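Local structure of PUA domain-containing protein (Pyrococcus horikoshii, 3D79) at residues 110-115 with 159-164; 128-133 with 144-149. The protein is of unknown function but carries a PUA domain behind a pre-PUA-like region, and may bind RNA, as PUA domains commonly do. All coordinates share one frame; numbering follows the deposited sequence.

Both contacts are antiparallel strand pairings within the PUA domain, and interaction 2 is nested along the chain inside the loop that interaction 1 closes. Their centres lie about 10 Å apart, and they meet where strand 161-165 runs beside strand 141-147, through probable backbone bonds from Leu148 N to Ala162 O and from Ile146 N to Lys164 O. Both are partly buried. Interaction 2, about 8 Å from the centre of the chain, is the more buried, a hairpin joined by main-chain bonds and apolar side chains. Interaction 1, about 15 Å out, has a classic bulge and two characters: valines turned to the interior, and an aspartate with two exposed lysines and a methionine outside.

Interaction 1. Residues 110-115 with 159-164; sequences GADVMA and RGKAVK
Asp112 reaches across to Lys164, and its OD2 accepts a hydrogen bond from Lys164 NZ at 2.8 Å, part of a salt bridge, through the lone pair on the side of the other carboxylate oxygen. Lys161 comes to the same carboxylate obliquely, bending at its last two torsions; its NZ stays 3.8 Å from Asp112 OD2, a long salt bridge, and passes 3.2 Å from Met114 SD. The Met114 chain, itself folded at chi2 and chi3, crosses this lysine, and Met114 CE comes up to the carbonyl of Gly160. With CG anti to its carbonyl carbon (chi1 -70°), Asp112 carries its carboxylate across toward strand 161-165. There OD2 faces the lysines, and OD1 accepts from the backbone N of Val165. A leucine in place of Asp112 would probably leave both lysine ammoniums without this carboxylate and deprive Val165 N of its acceptor. Val113 and Val163 instead lie side by side and point the same way, CB to CB 3.7 Å, Val113 against Val99 and Val163 against Val97 of strand 96-99. Behind them the backbones form a classic beta bulge: Val113 O accepts from Ala162 N (2.8 Å) and from Val163 N (3.2 Å), while Val113 N binds Val163 O. Beyond the bulge Ala115 N donates almost straight to Gly160 O, 2.8 Å away. The chemistry thus divides by side: buried valines extend the apolar interior, whereas on the outside one carboxylate probably offsets the charge of two lysines and links the start of one strand to its partner.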
loop_
_atom_site.group_PDB
_atom_site.type_symbol
_atom_site.label_atom_id
_atom_site.label_comp_id
_atom_site.label_asym_id
_atom_site.label_seq_id
_atom_site.Cartn_x
_atom_site.Cartn_y
_atom_site.Cartn_z
ATOM N N GLY A 110 -7.732 -10.551 8.355
ATOM C CA GLY A 110 -7.259 -9.552 9.322
ATOM C C GLY A 110 -5.972 -9.876 10.067
ATOM O O GLY A 110 -5.572 -9.136 10.977
ATOM N N ALA A 111 -5.316 -10.970 9.689
ATOM C CA ALA A 111 -4.044 -11.348 10.301
ATOM C C ALA A 111 -2.885 -10.514 9.768
ATOM O O ALA A 111 -2.897 -10.086 8.607
ATOM C CB ALA A 111 -3.763 -12.839 10.090
ATOM N N ASP A 112 -1.881 -10.293 10.611
ATOM C CA ASP A 112 -0.662 -9.625 10.183
ATOM C C ASP A 112 0.183 -10.595 9.361
ATOM O O ASP A 112 -0.095 -11.793 9.339
ATOM C CB ASP A 112 0.109 -9.087 11.388
ATOM C CG ASP A 112 -0.607 -7.915 12.047
ATOM O OD1 ASP A 112 -1.196 -7.091 11.314
ATOM O OD2 ASP A 112 -0.591 -7.818 13.293
ATOM N N VAL A 113 1.189 -10.078 8.669
ATOM C CA VAL A 113 2.039 -10.949 7.845
ATOM C C VAL A 113 3.162 -11.542 8.678
ATOM O O VAL A 113 3.944 -10.814 9.292
ATOM C CB VAL A 113 2.617 -10.224 6.614
ATOM C CG1 VAL A 113 3.381 -11.221 5.728
ATOM C CG2 VAL A 113 1.507 -9.562 5.822
ATOM N N MET A 114 3.237 -12.871 8.686
ATOM C CA MET A 114 4.265 -13.587 9.435
ATOM C C MET A 114 5.411 -13.994 8.512
ATOM O O MET A 114 5.174 -14.389 7.371
ATOM C CB MET A 114 3.663 -14.821 10.111
ATOM C CG MET A 114 2.427 -14.519 10.977
ATOM S SD MET A 114 2.770 -13.348 12.304
ATOM C CE MET A 114 3.938 -14.275 13.293
ATOM N N ALA A 115 6.640 -13.909 9.017
ATOM C CA ALA A 115 7.838 -14.213 8.223
ATOM C C ALA A 115 7.842 -15.568 7.488
ATOM O O ALA A 115 8.328 -15.631 6.355
ATOM C CB ALA A 115 9.105 -14.047 9.059
ATOM N N ARG A 159 10.648 -16.970 10.975
ATOM C CA ARG A 159 9.914 -16.742 12.225
ATOM C C ARG A 159 9.826 -15.260 12.547
ATOM O O ARG A 159 10.720 -14.489 12.194
ATOM C CB ARG A 159 10.595 -17.471 13.387
ATOM C CG ARG A 159 10.529 -18.984 13.283
ATOM C CD ARG A 159 11.303 -19.648 14.401
ATOM N NE ARG A 159 10.658 -19.475 15.705
ATOM C CZ ARG A 159 9.616 -20.180 16.129
ATOM N NH1 ARG A 159 9.073 -21.120 15.363
ATOM N NH2 ARG A 159 9.111 -19.939 17.338
ATOM N N GLY A 160 8.746 -14.865 13.219
ATOM C CA GLY A 160 8.550 -13.474 13.630
ATOM C C GLY A 160 7.481 -12.770 12.815
ATOM O O GLY A 160 7.190 -13.170 11.690
ATOM N N LYS A 161 6.874 -11.735 13.395
ATOM C CA LYS A 161 5.934 -10.891 12.644
ATOM C C LYS A 161 6.678 -9.915 11.741
ATOM O O LYS A 161 7.584 -9.193 12.189
ATOM C CB LYS A 161 4.989 -10.112 13.565
ATOM C CG LYS A 161 3.749 -9.583 12.812
ATOM C CD LYS A 161 2.765 -8.809 13.702
ATOM C CE LYS A 161 1.992 -9.734 14.647
ATOM N NZ LYS A 161 1.398 -10.930 13.987
ATOM N N ALA A 162 6.261 -9.877 10.477
ATOM C CA ALA A 162 6.952 -9.097 9.459
ATOM C C ALA A 162 6.267 -7.785 9.102
ATOM O O ALA A 162 6.940 -6.784 8.846
ATOM C CB ALA A 162 7.146 -9.936 8.218
ATOM N N VAL A 163 4.938 -7.794 9.058
ATOM C CA VAL A 163 4.181 -6.599 8.661
ATOM C C VAL A 163 2.962 -6.398 9.544
ATOM O O VAL A 163 2.150 -7.307 9.696
ATOM C CB VAL A 163 3.701 -6.681 7.185
ATOM C CG1 VAL A 163 2.921 -5.424 6.786
ATOM C CG2 VAL A 163 4.877 -6.903 6.231
ATOM N N LYS A 164 2.845 -5.200 10.120
ATOM C CA LYS A 164 1.619 -4.785 10.794
ATOM C C LYS A 164 0.648 -4.254 9.746
ATOM O O LYS A 164 0.862 -3.168 9.199
ATOM C CB LYS A 164 1.912 -3.703 11.850
ATOM C CG LYS A 164 0.702 -3.315 12.699
ATOM C CD LYS A 164 0.380 -4.436 13.692
ATOM C CE LYS A 164 -1.021 -4.314 14.223
ATOM N NZ LYS A 164 -1.480 -5.591 14.821
#

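Interaction 2. Residues 128-133 with 144-149; sequences GDFVFV and IGIALM
The beta hairpin of strands 130-135 and 141-147 brings Val131 opposite Gly145 in an antiparallel hydrogen-bonded pair, flanked by the non-hydrogen-bonded pairs Phe130-Ile146 and Phe132-Ile144. Val131 N donates to Gly145 O at 2.8 Å, and Gly145 N returns a bond to Val131 O. The bonding continues ahead of the start of strand 130-135, where Ala147 N gives a nearly straight bond (176°) to Asp129 O and Gly128 N reaches Ala147 O. Between these bonds the carbonyls also receive CA-H...O contacts, the shortest from Phe130 CA to Gly145 O at 3.2 Å. That same oxygen lies in the plane of the Phe130 ring, at its edge, 3.7 Å from Phe130 CD1. Ile146 meets this ring obliquely through CG1, while its CG2 rests against Gly128 O. Two residues on, Phe132 touches Ile144 CG2 with its CB alone, at 4.0 Å; with CG between the backbone N and the carbonyl carbon (chi1 68°) its ring leads away from Ile144. On the other face Val131 places CG1 against Ala147 CB, also at 4.0 Å, and CG2 over the Gly145 carbonyl. The face with Phe130, Phe132 and Ile144 meets strand 73-76 of the N-terminal sheet, where Phe130 meets the ring of Phe75; the face with Val131 turns to Val97 and Val163 within the PUA domain. The arrangement is that of an antiparallel hairpin in the curled, mixed beta-sheet, the pseudobarrel, of a PUA domain, with Val131 on its inner face and the phenylalanines turned toward strand 73-76.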
loop_
_atom_site.group_PDB
_atom_site.type_symbol
_atom_site.label_atom_id
_atom_site.label_comp_id
_atom_site.label_asym_id
_atom_site.label_seq_id
_atom_site.Cartn_x
_atom_site.Cartn_y
_atom_site.Cartn_z
ATOM N N GLY A 128 9.653 0.165 9.729
ATOM C CA GLY A 128 8.880 1.402 9.816
ATOM C C GLY A 128 8.298 1.868 8.496
ATOM O O GLY A 128 7.375 2.685 8.484
ATOM N N ASP A 129 8.844 1.352 7.392
ATOM C CA ASP A 129 8.382 1.701 6.039
ATOM C C ASP A 129 6.976 1.186 5.783
ATOM O O ASP A 129 6.626 0.081 6.215
ATOM C CB ASP A 129 9.310 1.101 4.971
ATOM C CG ASP A 129 10.610 1.880 4.781
ATOM O OD1 ASP A 129 10.807 2.940 5.419
ATOM O OD2 ASP A 129 11.440 1.427 3.965
ATOM N N PHE A 130 6.178 1.978 5.065
ATOM C CA PHE A 130 4.922 1.504 4.497
ATOM C C PHE A 130 5.254 0.469 3.432
ATOM O O PHE A 130 6.167 0.669 2.628
ATOM C CB PHE A 130 4.178 2.640 3.796
ATOM C CG PHE A 130 3.304 3.463 4.691
ATOM C CD1 PHE A 130 2.454 2.867 5.618
ATOM C CD2 PHE A 130 3.302 4.847 4.570
ATOM C CE1 PHE A 130 1.630 3.645 6.432
ATOM C CE2 PHE A 130 2.487 5.632 5.374
ATOM C CZ PHE A 130 1.644 5.028 6.307
ATOM N N VAL A 131 4.506 -0.630 3.422
ATOM C CA VAL A 131 4.706 -1.687 2.428
ATOM C C VAL A 131 3.353 -2.166 1.911
ATOM O O VAL A 131 2.325 -1.926 2.541
ATOM C CB VAL A 131 5.495 -2.898 3.008
ATOM C CG1 VAL A 131 6.938 -2.495 3.369
ATOM C CG2 VAL A 131 4.768 -3.528 4.203
ATOM N N PHE A 132 3.344 -2.831 0.757
ATOM C CA PHE A 132 2.153 -3.564 0.353
ATOM C C PHE A 132 2.452 -5.053 0.296
ATOM O O PHE A 132 3.609 -5.461 0.153
ATOM C CB PHE A 132 1.570 -3.069 -0.983
ATOM C CG PHE A 132 2.435 -3.362 -2.169
ATOM C CD1 PHE A 132 2.266 -4.535 -2.895
ATOM C CD2 PHE A 132 3.423 -2.462 -2.563
ATOM C CE1 PHE A 132 3.080 -4.817 -3.989
ATOM C CE2 PHE A 132 4.230 -2.733 -3.663
ATOM C CZ PHE A 132 4.056 -3.914 -4.372
ATOM N N VAL A 133 1.393 -5.847 0.412
ATOM C CA VAL A 133 1.490 -7.297 0.466
ATOM C C VAL A 133 0.804 -7.857 -0.771
ATOM O O VAL A 133 -0.337 -7.508 -1.052
ATOM C CB VAL A 133 0.804 -7.854 1.736
ATOM C CG1 VAL A 133 1.002 -9.367 1.836
ATOM C CG2 VAL A 133 1.340 -7.152 2.991
ATOM N N ILE A 144 -1.989 -3.501 2.887
ATOM C CA ILE A 144 -0.909 -2.551 3.073
ATOM C C ILE A 144 -0.616 -2.468 4.566
ATOM O O ILE A 144 -1.479 -2.803 5.394
ATOM C CB ILE A 144 -1.229 -1.146 2.483
ATOM C CG1 ILE A 144 -2.484 -0.540 3.117
ATOM C CG2 ILE A 144 -1.395 -1.230 0.949
ATOM C CD1 ILE A 144 -2.646 0.958 2.854
ATOM N N GLY A 145 0.593 -2.045 4.904
ATOM C CA GLY A 145 0.985 -1.985 6.309
ATOM C C GLY A 145 2.356 -1.411 6.565
ATOM O O GLY A 145 2.963 -0.779 5.698
ATOM N N ILE A 146 2.834 -1.638 7.784
ATOM C CA ILE A 146 4.109 -1.121 8.239
ATOM C C ILE A 146 5.067 -2.280 8.463
ATOM O O ILE A 146 4.732 -3.248 9.161
ATOM C CB ILE A 146 3.951 -0.330 9.564
ATOM C CG1 ILE A 146 2.913 0.785 9.393
ATOM C CG2 ILE A 146 5.308 0.217 10.029
ATOM C CD1 ILE A 146 2.569 1.533 10.674
ATOM N N ALA A 147 6.251 -2.176 7.865
ATOM C CA ALA A 147 7.293 -3.182 8.024
ATOM C C ALA A 147 7.799 -3.226 9.460
ATOM O O ALA A 147 8.117 -2.189 10.048
ATOM C CB ALA A 147 8.440 -2.901 7.087
ATOM N N LEU A 148 7.851 -4.434 10.016
ATOM C CA LEU A 148 8.413 -4.663 11.358
ATOM C C LEU A 148 9.803 -5.284 11.260
ATOM O O LEU A 148 10.485 -5.504 12.276
ATOM C CB LEU A 148 7.482 -5.553 12.191
ATOM C CG LEU A 148 6.011 -5.138 12.314
ATOM C CD1 LEU A 148 5.224 -6.206 13.040
ATOM C CD2 LEU A 148 5.849 -3.785 12.987
ATOM N N MET A 149 10.215 -5.570 10.027
ATOM C CA MET A 149 11.542 -6.078 9.702
ATOM C C MET A 149 12.024 -5.356 8.446
ATOM O O MET A 149 11.213 -4.855 7.667
ATOM C CB MET A 149 11.485 -7.577 9.392
ATOM C CG MET A 149 11.004 -8.476 10.521
ATOM S SD MET A 149 10.720 -10.144 9.897
ATOM C CE MET A 149 10.519 -11.055 11.433
#